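Local coordinates for protein tyrosinase (PDB 5ZRD) that catalyses the copper-dependent hydroxylation of monophenols to catechols and, like other tyrosinases, probably oxidises these further to ortho-quinones, at residues R150-P155 / A310-I315; V178-S183 / E210-N215; R217-G222 / F287-D292; G295-A300 / F507-G512. One frame throughout, in Å; residues are numbered along the deposited sequence.

In the fold
Contacts 1 and 3 are buried, contact 2 is partly buried, and contact 4 runs from an exposed strand edge into buried turns. Contacts 2 and 3 share helix 205-221: successive turns of it face the loops 178-183 and 287-292. Contacts 1 and 2 meet through the salt bridge of Asp313 with Arg179, while Phe287 and the Ala298 methyl join contact 3 to contact 4. The chemistry changes with place. Contact 1 packs Phe152 and Leu154 against methionine and proline, with a weak water bridge at its side; contact 2 stacks a tyrosine; contact 3 adds an indole bond to an aromatic pair; contact 4 depends on backbone and arginine bonds at the sheet edge.

Contact 1. Residues R150-P155 / A310-I315; sequences RSFVLP and AGMDPI
The carboxylate of Asp313, weakly linked across the contact to the backbone of Arg150 through one water, has its OD1 gripped from two directions. Ile315 N donates to Asp313 OD1 at 2.9 Å, from above the carboxylate plane (40° out of it), and Arg179 holds the same oxygen in a salt bridge. This pair of partners should fix the rotation of the carboxylate and probably favours its charged form. Water 1 donates to Arg150 O at 3.2 Å and, weakly, to Asp313 OD2 at 3.1 Å.

No direct hydrogen bond joins the segments, and the rest is van der Waals packing, part of it against backbone carbonyls. Phe152 CB packs against the Met312 carbonyl (3.5 Å from O) and the near edge of the Pro314 ring (4.1 Å from CD). Pro314 also rests its CG against the Ser151 carbonyl. A bend in the Met312 chain (chi2 -60°) carries the sulfur back to the Phe152 ring: SD is 5.5 Å from the ring centroid and 71° off its normal, an oblique Met-aromatic contact. Leu154 crosses the methionine at about a right angle, with CD2 4.2 Å from Met312 SD.

Phe51 of helix 50-57 touches Phe152, Leu154 and Met312, and Trp36 and Gln40 of helix 27-41 cover Pro314. The Met312 side chain comes within about 7 Å of that of His57, a copper ligand. Asp313 and Pro314 open the second tyrosinase copper-binding signature, and the capping bond to Ile315 stands at the start of helix 315-334, which supplies the copper ligand His320.

Contact 2. Residues V178-S183 / E210-N215; sequences VRYPLS and ELLNSN
Tyr180 and Asn215 both turn CG anti to the backbone nitrogen (chi1 175° and -168°), and these torsions lay the phenol ring against the asparagine amide. Their planes are 17° apart and Asn215 CG lies over the ring face, so the two groups stack; Asn215 CB reaches Tyr180 CE1 at 3.7 Å. The opposite ring face is covered by the next residue: Pro181 CB lies 4.0 Å above the plane of the Tyr180 ring, over its centre, a placement consistent with the cis peptide bond between the two residues. The ring is thus sandwiched between amide and proline.

Its edge meets the helix backbone, with Leu211 O 3.5 Å from Tyr180 CE1. Leu212 CB lies 3.7 Å from Tyr180 O and its branch runs alongside that carbonyl, while Leu212 CD2 meets Arg179 CB at 4.2 Å. Beyond the ring, Leu211 CD1 touches Pro181 CG at 4.3 Å. No hydrogen bond crosses between the segments; the contact rests on van der Waals packing and the ring-amide stack.

Other elements close round the loop. Pro181 O accepts from His198 of helix 189-200, the backbone of Tyr180 bonds to that of Val284 in helix 274-285, and Asn215 rests on Ala283 of the same helix, so loop 178-183 is wedged among three helices including 205-221.

Contact 3. Residues R217-G222 / F287-D292; sequences RAWLKG and FDYGGD
Trp219 and Tyr289 form the first shell. The edge of Tyr289 is directed at the indole face, with planes at 63° and the tyrosine centroid 4.9 Å from that of the five-membered ring: a T-shaped pair. Tyr289 CD1 is the atom that presses in, 3.4 Å from Trp219 CD2. Beside it, Tyr289 CB stands over the five-membered ring, 3.9 Å from its centroid, as a CH-pi contact on the same face. Ala218 CB, from the residue before the tryptophan, meets Tyr289 CB at 4.2 Å.

Rotation of the indole is fixed by its nitrogen. Trp219 NE1 donates to Phe287 O at 2.9 Å with an N-H...O angle of 160°; the oxygen lies near the indole plane, while the donor sits above the carbonyl plane. Trp219 CZ2 also touches Phe287 CB at 4.1 Å.

The tyrosine has a second neighbour where helix 205-221 stops. Its chi1 of -162° swings the ring along the helix, and Tyr289 CE2 comes to 3.6 Å from Gly222 C, at the glycine whose positive phi ends the helical run.

Further out, Tyr289 OH is hydrogen-bonded to Tyr460 and His463, Lys444 makes a cation-pi contact with the Tyr289 ring, and His463 packs edge-to-face with Trp219. Ile442 touches both Trp219 and Phe287. These partners lie on strands 441-450 and 456-466, while Ala283 of helix 274-285, which carries the copper ligands His277 and His281, borders Trp219. The aromatic cluster thus joins the helical di-copper domain of tyrosinase to the neighbouring beta sheet.

Contact 4. Residues G295-A300 / F507-G512; sequences GQIAGA and FIHRGG
Backbone pairing comes first. Strands 295-297 and 507-509 run parallel, their axes 5.0 Å apart at an angle of 7°, with Gln296 beside Ile508 and Ile297 beside His509. His509 N donates to Gln296 O at 3.0 Å, straight out from the carbonyl, and Ala298 N donates to His509 O at 2.9 Å. Ile508 CA adds a C-H...O contact to Gln296 O (3.4 Å). Strand 295-297 is thereby added at the edge of the mixed sheet, next to 502-509.

Apolar contacts are few. Ile508 CG2 lies 4.1 Å from Gln296 CB on one face of the pair and 4.5 Å from Ala298 CB.

Side-chain hydrogen bonds and a salt bridge follow beyond the strand ends. Arg510 folds back at chi2 (-63°), so that one nitrogen, NH1, donates to two carbonyls, Ala298 O at 2.9 Å and Ala300 O at 2.8 Å. Both oxygens lie at the guanidinium edge, somewhat tilted from its plane, and NH1 is above each carbonyl plane. NE forms a salt bridge with Glu306 and NH2 a hydrogen bond with Gly285 O. With all three nitrogens engaged, the buried guanidinium is held against rotation; the carboxylate of Glu306 would partly offset its charge, and the two NH1 bonds tie the turn after strand 295-297 to the end of strand 502-509.

Contact 1. Residues R150-P155 / A310-I315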
loop_
_atom_site.group_PDB
_atom_site.type_symbol
_atom_site.label_atom_id
_atom_site.label_comp_id
_atom_site.label_asym_id
_atom_site.label_seq_id
_atom_site.Cartn_x
_atom_site.Cartn_y
_atom_site.Cartn_z
ATOM N N ARG A 150 17.679 13.198 -38.292
ATOM C CA ARG A 150 18.170 14.268 -37.430
ATOM C C ARG A 150 17.367 14.348 -36.130
ATOM O O ARG A 150 17.896 14.800 -35.131
ATOM C CB ARG A 150 18.193 15.635 -38.118
ATOM C CG ARG A 150 16.855 16.249 -38.507
ATOM C CD ARG A 150 16.930 17.773 -38.391
ATOM N NE ARG A 150 18.294 18.322 -38.493
ATOM C CZ ARG A 150 18.733 19.450 -37.916
ATOM N NH1 ARG A 150 18.019 20.043 -36.976
ATOM N NH2 ARG A 150 19.880 19.992 -38.304
ATOM N N SER A 151 16.129 13.886 -36.119
ATOM C CA SER A 151 15.289 14.064 -34.955
ATOM C C SER A 151 13.956 13.400 -35.250
ATOM O O SER A 151 13.701 12.903 -36.367
ATOM C CB SER A 151 15.099 15.511 -34.617
ATOM O OG SER A 151 14.585 16.181 -35.764
ATOM N N PHE A 152 13.104 13.395 -34.262
ATOM C CA PHE A 152 11.787 12.784 -34.462
ATOM C C PHE A 152 10.776 13.570 -33.642
ATOM O O PHE A 152 11.073 14.017 -32.550
ATOM C CB PHE A 152 11.827 11.308 -34.086
ATOM C CG PHE A 152 10.503 10.594 -34.003
ATOM C CD1 PHE A 152 9.795 10.280 -35.154
ATOM C CD2 PHE A 152 10.018 10.151 -32.784
ATOM C CE1 PHE A 152 8.608 9.576 -35.088
ATOM C CE2 PHE A 152 8.839 9.428 -32.722
ATOM C CZ PHE A 152 8.132 9.148 -33.869
ATOM N N VAL A 153 9.639 13.790 -34.269
ATOM C CA VAL A 153 8.537 14.551 -33.735
ATOM C C VAL A 153 7.551 13.511 -33.206
ATOM O O VAL A 153 7.192 12.579 -33.912
ATOM C CB VAL A 153 7.886 15.433 -34.834
ATOM C CG1 VAL A 153 6.725 16.255 -34.302
ATOM C CG2 VAL A 153 8.890 16.354 -35.530
ATOM N N LEU A 154 7.103 13.671 -31.988
ATOM C CA LEU A 154 6.245 12.695 -31.385
ATOM C C LEU A 154 4.840 12.815 -31.998
ATOM O O LEU A 154 4.309 13.904 -32.048
ATOM C CB LEU A 154 6.229 12.963 -29.881
ATOM C CG LEU A 154 7.545 12.711 -29.143
ATOM C CD1 LEU A 154 7.406 13.041 -27.665
ATOM C CD2 LEU A 154 7.988 11.270 -29.318
ATOM N N PRO A 155 4.247 11.695 -32.472
ATOM C CA PRO A 155 2.867 11.729 -33.026
ATOM C C PRO A 155 1.756 11.853 -31.969
ATOM O O PRO A 155 0.665 12.327 -32.276
ATOM C CB PRO A 155 2.713 10.375 -33.734
ATOM C CG PRO A 155 3.622 9.464 -32.948
ATOM C CD PRO A 155 4.821 10.344 -32.655
ATOM N N ALA A 310 15.796 8.432 -24.742
ATOM C CA ALA A 310 16.890 8.296 -25.732
ATOM C C ALA A 310 16.445 7.490 -26.952
ATOM O O ALA A 310 16.903 7.716 -28.062
ATOM C CB ALA A 310 18.059 7.616 -25.089
ATOM N N GLY A 311 15.595 6.500 -26.738
ATOM C CA GLY A 311 15.159 5.652 -27.866
ATOM C C GLY A 311 14.339 6.416 -28.902
ATOM O O GLY A 311 14.144 5.902 -29.992
ATOM N N MET A 312 13.874 7.634 -28.594
ATOM C CA MET A 312 13.063 8.395 -29.566
ATOM C C MET A 312 13.980 9.170 -30.502
ATOM O O MET A 312 13.508 9.706 -31.467
ATOM C CB MET A 312 12.121 9.391 -28.890
ATOM C CG MET A 312 11.063 8.758 -28.022
ATOM S SD MET A 312 9.990 7.640 -28.956
ATOM C CE MET A 312 8.939 6.978 -27.672
ATOM N N ASP A 313 15.267 9.244 -30.223
ATOM C CA ASP A 313 16.186 9.897 -31.151
ATOM C C ASP A 313 16.764 8.865 -32.122
ATOM O O ASP A 313 17.459 7.971 -31.695
ATOM C CB ASP A 313 17.310 10.569 -30.404
ATOM C CG ASP A 313 18.226 11.361 -31.307
ATOM O OD1 ASP A 313 18.368 11.025 -32.532
ATOM O OD2 ASP A 313 18.780 12.346 -30.756
ATOM N N PRO A 314 16.520 9.016 -33.430
ATOM C CA PRO A 314 17.000 8.045 -34.438
ATOM C C PRO A 314 18.480 7.665 -34.291
ATOM O O PRO A 314 18.827 6.512 -34.655
ATOM C CB PRO A 314 16.761 8.732 -35.790
ATOM C CG PRO A 314 15.570 9.632 -35.527
ATOM C CD PRO A 314 15.768 10.099 -34.105
ATOM N N ILE A 315 19.314 8.584 -33.754
ATOM C CA ILE A 315 20.749 8.344 -33.631
ATOM C C ILE A 315 20.976 7.225 -32.620
ATOM O O ILE A 315 22.030 6.574 -32.646
ATOM C CB ILE A 315 21.560 9.600 -33.232
ATOM C CG1 ILE A 315 23.033 9.453 -33.595
ATOM C CG2 ILE A 315 21.458 9.933 -31.761
ATOM C CD1 ILE A 315 23.763 10.784 -33.646
HETATM O O HOH W 1 17.121 14.614 -32.003
#

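Contact 2. Residues V178-S183 / E210-N215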
loop_
_atom_site.group_PDB
_atom_site.type_symbol
_atom_site.label_atom_id
_atom_site.label_comp_id
_atom_site.label_asym_id
_atom_site.label_seq_id
_atom_site.Cartn_x
_atom_site.Cartn_y
_atom_site.Cartn_z
ATOM N N VAL A 178 15.895 16.480 -29.186
ATOM C CA VAL A 178 17.063 17.337 -29.307
ATOM C C VAL A 178 18.313 16.647 -28.772
ATOM O O VAL A 178 18.254 15.825 -27.910
ATOM C CB VAL A 178 16.860 18.680 -28.574
ATOM C CG1 VAL A 178 15.654 19.400 -29.139
ATOM C CG2 VAL A 178 16.736 18.529 -27.058
ATOM N N ARG A 179 19.433 17.111 -29.299
ATOM C CA ARG A 179 20.768 16.741 -28.946
ATOM C C ARG A 179 21.475 17.969 -28.380
ATOM O O ARG A 179 20.976 19.098 -28.499
ATOM C CB ARG A 179 21.493 16.252 -30.202
ATOM C CG ARG A 179 20.939 14.941 -30.761
ATOM C CD ARG A 179 21.321 14.724 -32.210
ATOM N NE ARG A 179 20.623 13.558 -32.767
ATOM C CZ ARG A 179 20.598 13.286 -34.053
ATOM N NH1 ARG A 179 21.400 13.960 -34.859
ATOM N NH2 ARG A 179 19.767 12.374 -34.540
ATOM N N TYR A 180 22.591 17.724 -27.714
ATOM C CA TYR A 180 23.506 18.766 -27.337
ATOM C C TYR A 180 23.636 19.728 -28.519
ATOM O O TYR A 180 23.802 19.266 -29.620
ATOM C CB TYR A 180 24.838 18.124 -26.984
ATOM C CG TYR A 180 25.985 19.036 -26.658
ATOM C CD1 TYR A 180 26.809 19.541 -27.659
ATOM C CD2 TYR A 180 26.305 19.329 -25.343
ATOM C CE1 TYR A 180 27.874 20.380 -27.367
ATOM C CE2 TYR A 180 27.375 20.152 -25.030
ATOM C CZ TYR A 180 28.170 20.671 -26.047
ATOM O OH TYR A 180 29.270 21.412 -25.731
ATOM N N PRO A 181 23.575 21.038 -28.289
ATOM C CA PRO A 181 23.682 21.658 -26.931
ATOM C C PRO A 181 22.321 22.094 -26.386
ATOM O O PRO A 181 22.258 22.907 -25.474
ATOM C CB PRO A 181 24.520 22.917 -27.190
ATOM C CG PRO A 181 23.962 23.364 -28.522
ATOM C CD PRO A 181 23.722 22.085 -29.311
ATOM N N LEU A 182 21.253 21.525 -26.918
ATOM C CA LEU A 182 19.866 21.897 -26.529
ATOM C C LEU A 182 19.312 21.011 -25.399
ATOM O O LEU A 182 19.789 19.887 -25.132
ATOM C CB LEU A 182 18.959 21.790 -27.758
ATOM C CG LEU A 182 19.307 22.709 -28.930
ATOM C CD1 LEU A 182 18.203 22.667 -29.994
ATOM C CD2 LEU A 182 19.492 24.130 -28.439
ATOM N N SER A 183 18.262 21.552 -24.764
ATOM C CA SER A 183 17.501 20.896 -23.742
ATOM C C SER A 183 16.086 20.572 -24.236
ATOM O O SER A 183 15.419 21.377 -24.937
ATOM C CB SER A 183 17.454 21.757 -22.523
ATOM O OG SER A 183 16.839 21.071 -21.449
ATOM N N GLU A 210 28.116 22.310 -35.110
ATOM C CA GLU A 210 29.586 22.457 -34.896
ATOM C C GLU A 210 29.930 22.140 -33.436
ATOM O O GLU A 210 30.886 21.389 -33.174
ATOM C CB GLU A 210 30.094 23.850 -35.304
ATOM C CG GLU A 210 30.064 24.066 -36.817
ATOM C CD GLU A 210 30.316 25.489 -37.300
ATOM O OE1 GLU A 210 30.917 26.278 -36.552
ATOM O OE2 GLU A 210 29.895 25.803 -38.431
ATOM N N LEU A 211 29.164 22.710 -32.505
ATOM C CA LEU A 211 29.405 22.458 -31.097
ATOM C C LEU A 211 29.283 20.955 -30.793
ATOM O O LEU A 211 30.102 20.388 -30.020
ATOM C CB LEU A 211 28.403 23.263 -30.266
ATOM C CG LEU A 211 28.690 24.764 -30.157
ATOM C CD1 LEU A 211 27.546 25.473 -29.445
ATOM C CD2 LEU A 211 29.998 25.032 -29.423
ATOM N N LEU A 212 28.279 20.306 -31.379
ATOM C CA LEU A 212 28.057 18.901 -31.084
ATOM C C LEU A 212 29.248 18.117 -31.650
ATOM O O LEU A 212 29.796 17.249 -30.991
ATOM C CB LEU A 212 26.713 18.460 -31.671
ATOM C CG LEU A 212 26.464 16.950 -31.755
ATOM C CD1 LEU A 212 26.568 16.298 -30.389
ATOM C CD2 LEU A 212 25.115 16.663 -32.342
ATOM N N ASN A 213 29.687 18.455 -32.845
ATOM C CA ASN A 213 30.706 17.626 -33.493
ATOM C C ASN A 213 32.000 17.752 -32.699
ATOM O O ASN A 213 32.750 16.785 -32.456
ATOM C CB ASN A 213 30.866 17.961 -34.982
ATOM C CG ASN A 213 29.784 17.298 -35.802
ATOM O OD1 ASN A 213 29.247 16.266 -35.378
ATOM N ND2 ASN A 213 29.441 17.890 -36.937
ATOM N N SER A 214 32.188 18.947 -32.199
ATOM C CA SER A 214 33.397 19.253 -31.471
ATOM C C SER A 214 33.396 18.553 -30.093
ATOM O O SER A 214 34.424 18.018 -29.644
ATOM C CB SER A 214 33.516 20.756 -31.399
ATOM O OG SER A 214 34.271 21.105 -30.285
ATOM N N ASN A 215 32.240 18.546 -29.416
ATOM C CA ASN A 215 32.044 17.770 -28.165
ATOM C C ASN A 215 32.286 16.287 -28.458
ATOM O O ASN A 215 33.032 15.643 -27.734
ATOM C CB ASN A 215 30.649 18.009 -27.580
ATOM C CG ASN A 215 30.427 17.511 -26.168
ATOM O OD1 ASN A 215 29.404 16.876 -25.872
ATOM N ND2 ASN A 215 31.342 17.807 -25.281
#

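Contact 3. Residues R217-G222 / F287-D292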
loop_
_atom_site.group_PDB
_atom_site.type_symbol
_atom_site.label_atom_id
_atom_site.label_comp_id
_atom_site.label_asym_id
_atom_site.label_seq_id
_atom_site.Cartn_x
_atom_site.Cartn_y
_atom_site.Cartn_z
ATOM N N ARG A 217 34.159 15.017 -30.669
ATOM C CA ARG A 217 35.613 14.777 -30.946
ATOM C C ARG A 217 36.440 14.796 -29.647
ATOM O O ARG A 217 37.411 14.043 -29.484
ATOM C CB ARG A 217 36.145 15.828 -31.918
ATOM C CG ARG A 217 35.687 15.662 -33.361
ATOM C CD ARG A 217 36.305 16.752 -34.232
ATOM N NE ARG A 217 37.745 16.535 -34.357
ATOM C CZ ARG A 217 38.656 17.499 -34.528
ATOM N NH1 ARG A 217 38.285 18.730 -34.853
ATOM N NH2 ARG A 217 39.928 17.230 -34.295
ATOM N N ALA A 218 36.053 15.677 -28.732
ATOM C CA ALA A 218 36.758 15.868 -27.461
ATOM C C ALA A 218 36.561 14.639 -26.576
ATOM O O ALA A 218 37.476 14.183 -25.954
ATOM C CB ALA A 218 36.257 17.107 -26.749
ATOM N N TRP A 219 35.333 14.172 -26.473
ATOM C CA TRP A 219 35.046 12.944 -25.742
ATOM C C TRP A 219 35.873 11.783 -26.300
ATOM O O TRP A 219 36.481 11.024 -25.538
ATOM C CB TRP A 219 33.561 12.614 -25.823
ATOM C CG TRP A 219 32.709 13.201 -24.743
ATOM C CD1 TRP A 219 32.038 14.389 -24.774
ATOM C CD2 TRP A 219 32.349 12.584 -23.505
ATOM N NE1 TRP A 219 31.291 14.553 -23.642
ATOM C CE2 TRP A 219 31.471 13.469 -22.838
ATOM C CE3 TRP A 219 32.703 11.392 -22.870
ATOM C CZ2 TRP A 219 30.914 13.173 -21.600
ATOM C CZ3 TRP A 219 32.166 11.112 -21.631
ATOM C CH2 TRP A 219 31.290 11.992 -21.002
ATOM N N LEU A 220 35.905 11.649 -27.625
ATOM C CA LEU A 220 36.688 10.558 -28.252
ATOM C C LEU A 220 38.191 10.730 -27.991
ATOM O O LEU A 220 38.894 9.769 -27.659
ATOM C CB LEU A 220 36.386 10.526 -29.748
ATOM C CG LEU A 220 35.017 9.951 -30.094
ATOM C CD1 LEU A 220 34.651 10.319 -31.511
ATOM C CD2 LEU A 220 35.009 8.443 -29.927
ATOM N N LYS A 221 38.671 11.956 -28.132
ATOM C CA LYS A 221 40.059 12.245 -27.850
ATOM C C LYS A 221 40.395 12.002 -26.376
ATOM O O LYS A 221 41.360 11.331 -26.114
ATOM C CB LYS A 221 40.412 13.695 -28.186
ATOM C CG LYS A 221 41.909 13.939 -28.244
ATOM C CD LYS A 221 42.292 15.337 -28.708
ATOM C CE LYS A 221 43.797 15.528 -28.810
ATOM N NZ LYS A 221 44.213 16.908 -28.440
ATOM N N GLY A 222 39.610 12.530 -25.427
ATOM C CA GLY A 222 40.030 12.564 -23.999
ATOM C C GLY A 222 40.729 13.878 -23.634
ATOM O O GLY A 222 41.328 14.030 -22.559
ATOM N N PHE A 287 26.204 16.471 -22.232
ATOM C CA PHE A 287 27.378 16.735 -21.382
ATOM C C PHE A 287 28.598 17.158 -22.225
ATOM O O PHE A 287 29.087 16.411 -23.121
ATOM C CB PHE A 287 27.715 15.490 -20.566
ATOM C CG PHE A 287 26.671 15.134 -19.551
ATOM C CD1 PHE A 287 25.487 14.546 -19.943
ATOM C CD2 PHE A 287 26.866 15.402 -18.210
ATOM C CE1 PHE A 287 24.506 14.235 -19.020
ATOM C CE2 PHE A 287 25.901 15.053 -17.279
ATOM C CZ PHE A 287 24.721 14.479 -17.690
ATOM N N ASP A 288 29.066 18.374 -21.949
ATOM C CA ASP A 288 30.356 18.905 -22.414
ATOM C C ASP A 288 31.454 18.054 -21.841
ATOM O O ASP A 288 31.449 17.902 -20.632
ATOM C CB ASP A 288 30.540 20.330 -21.834
ATOM C CG ASP A 288 31.083 21.336 -22.848
ATOM O OD1 ASP A 288 31.536 20.971 -23.961
ATOM O OD2 ASP A 288 31.042 22.542 -22.518
ATOM N N TYR A 289 32.409 17.507 -22.623
ATOM C CA TYR A 289 33.563 16.788 -21.962
ATOM C C TYR A 289 34.227 17.716 -20.931
ATOM O O TYR A 289 34.677 17.259 -19.861
ATOM C CB TYR A 289 34.654 16.296 -22.920
ATOM C CG TYR A 289 35.557 15.231 -22.332
ATOM C CD1 TYR A 289 35.032 14.012 -21.920
ATOM C CD2 TYR A 289 36.932 15.418 -22.181
ATOM C CE1 TYR A 289 35.836 13.012 -21.389
ATOM C CE2 TYR A 289 37.746 14.435 -21.626
ATOM C CZ TYR A 289 37.202 13.215 -21.240
ATOM O OH TYR A 289 37.969 12.193 -20.724
ATOM N N GLY A 290 34.253 19.009 -21.254
ATOM C CA GLY A 290 34.571 20.042 -20.278
ATOM C C GLY A 290 36.028 19.950 -19.876
ATOM O O GLY A 290 36.869 19.513 -20.670
ATOM N N GLY A 291 36.329 20.339 -18.645
ATOM C CA GLY A 291 37.709 20.292 -18.186
ATOM C C GLY A 291 37.829 20.142 -16.677
ATOM O O GLY A 291 37.179 19.278 -16.029
ATOM N N ASP A 292 38.632 21.067 -16.147
ATOM C CA ASP A 292 39.365 20.972 -14.887
ATOM C C ASP A 292 38.626 21.557 -13.640
ATOM O O ASP A 292 39.121 21.485 -12.496
ATOM C CB ASP A 292 40.676 21.716 -15.143
ATOM C CG ASP A 292 41.689 21.458 -14.108
ATOM O OD1 ASP A 292 41.419 20.671 -13.181
ATOM O OD2 ASP A 292 42.765 22.055 -14.218
#

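Contact 4. Residues G295-A300 / F507-G512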
loop_
_atom_site.group_PDB
_atom_site.type_symbol
_atom_site.label_atom_id
_atom_site.label_comp_id
_atom_site.label_asym_id
_atom_site.label_seq_id
_atom_site.Cartn_x
_atom_site.Cartn_y
_atom_site.Cartn_z
ATOM N N GLY A 295 33.221 21.533 -10.310
ATOM C CA GLY A 295 31.940 20.914 -10.639
ATOM C C GLY A 295 31.189 21.749 -11.665
ATOM O O GLY A 295 31.568 22.890 -11.921
ATOM N N GLN A 296 30.120 21.197 -12.237
ATOM C CA GLN A 296 29.472 21.763 -13.421
ATOM C C GLN A 296 28.075 21.150 -13.583
ATOM O O GLN A 296 27.868 19.956 -13.350
ATOM C CB GLN A 296 30.286 21.476 -14.693
ATOM C CG GLN A 296 31.197 22.611 -15.143
ATOM C CD GLN A 296 30.462 23.750 -15.811
ATOM O OE1 GLN A 296 29.313 24.066 -15.492
ATOM N NE2 GLN A 296 31.139 24.393 -16.747
ATOM N N ILE A 297 27.144 21.987 -14.021
ATOM C CA ILE A 297 25.791 21.593 -14.345
ATOM C C ILE A 297 25.695 21.435 -15.862
ATOM O O ILE A 297 26.025 22.373 -16.581
ATOM C CB ILE A 297 24.818 22.669 -13.840
ATOM C CG1 ILE A 297 24.965 22.877 -12.330
ATOM C CG2 ILE A 297 23.384 22.371 -14.244
ATOM C CD1 ILE A 297 24.838 21.612 -11.525
ATOM N N ALA A 298 25.263 20.267 -16.341
ATOM C CA ALA A 298 24.939 20.078 -17.757
ATOM C C ALA A 298 23.439 20.339 -17.970
ATOM O O ALA A 298 22.578 19.402 -17.863
ATOM C CB ALA A 298 25.326 18.680 -18.214
ATOM N N GLY A 299 23.143 21.593 -18.344
ATOM C CA GLY A 299 21.769 22.061 -18.573
ATOM C C GLY A 299 21.208 21.645 -19.925
ATOM O O GLY A 299 20.006 21.857 -20.164
ATOM N N ALA A 300 22.032 21.047 -20.813
ATOM C CA ALA A 300 21.506 20.509 -22.087
ATOM C C ALA A 300 20.850 19.129 -21.874
ATOM O O ALA A 300 21.479 18.088 -21.940
ATOM C CB ALA A 300 22.586 20.455 -23.132
ATOM N N PHE A 507 32.377 16.176 -10.152
ATOM C CA PHE A 507 31.098 15.694 -10.666
ATOM C C PHE A 507 30.530 16.668 -11.697
ATOM O O PHE A 507 30.540 17.887 -11.496
ATOM C CB PHE A 507 30.089 15.515 -9.543
ATOM C CG PHE A 507 30.417 14.371 -8.636
ATOM C CD1 PHE A 507 31.212 14.563 -7.527
ATOM C CD2 PHE A 507 29.944 13.099 -8.911
ATOM C CE1 PHE A 507 31.512 13.494 -6.696
ATOM C CE2 PHE A 507 30.240 12.033 -8.075
ATOM C CZ PHE A 507 31.022 12.234 -6.967
ATOM N N ILE A 508 30.066 16.131 -12.813
ATOM C CA ILE A 508 29.302 16.920 -13.744
ATOM C C ILE A 508 27.901 16.307 -13.803
ATOM O O ILE A 508 27.761 15.146 -14.202
ATOM C CB ILE A 508 29.983 16.956 -15.123
ATOM C CG1 ILE A 508 31.433 17.453 -15.036
ATOM C CG2 ILE A 508 29.160 17.780 -16.101
ATOM C CD1 ILE A 508 32.214 17.271 -16.328
ATOM N N HIS A 509 26.889 17.072 -13.413
ATOM C CA HIS A 509 25.593 16.487 -13.170
ATOM C C HIS A 509 24.481 17.394 -13.710
ATOM O O HIS A 509 24.722 18.513 -14.135
ATOM C CB HIS A 509 25.440 16.197 -11.688
ATOM C CG HIS A 509 25.624 17.408 -10.865
ATOM N ND1 HIS A 509 24.560 18.194 -10.494
ATOM C CD2 HIS A 509 26.740 18.004 -10.393
ATOM C CE1 HIS A 509 25.009 19.214 -9.784
ATOM N NE2 HIS A 509 26.349 19.127 -9.712
ATOM N N ARG A 510 23.266 16.878 -13.712
ATOM C CA ARG A 510 22.115 17.653 -14.202
ATOM C C ARG A 510 21.658 18.697 -13.166
ATOM O O ARG A 510 20.984 19.679 -13.511
ATOM C CB ARG A 510 20.972 16.701 -14.527
ATOM C CG ARG A 510 21.314 15.642 -15.567
ATOM C CD ARG A 510 21.642 16.271 -16.887
ATOM N NE ARG A 510 21.394 15.421 -18.049
ATOM C CZ ARG A 510 21.601 15.825 -19.286
ATOM N NH1 ARG A 510 22.247 16.966 -19.488
ATOM N NH2 ARG A 510 21.149 15.117 -20.306
ATOM N N GLY A 511 21.993 18.488 -11.903
ATOM C CA GLY A 511 21.492 19.345 -10.799
ATOM C C GLY A 511 19.972 19.538 -10.826
ATOM O O GLY A 511 19.493 20.671 -10.732
ATOM N N GLY A 512 19.215 18.445 -10.970
ATOM C CA GLY A 512 17.744 18.499 -11.014
ATOM C C GLY A 512 17.186 18.886 -12.384
ATOM O O GLY A 512 16.034 18.548 -12.702
#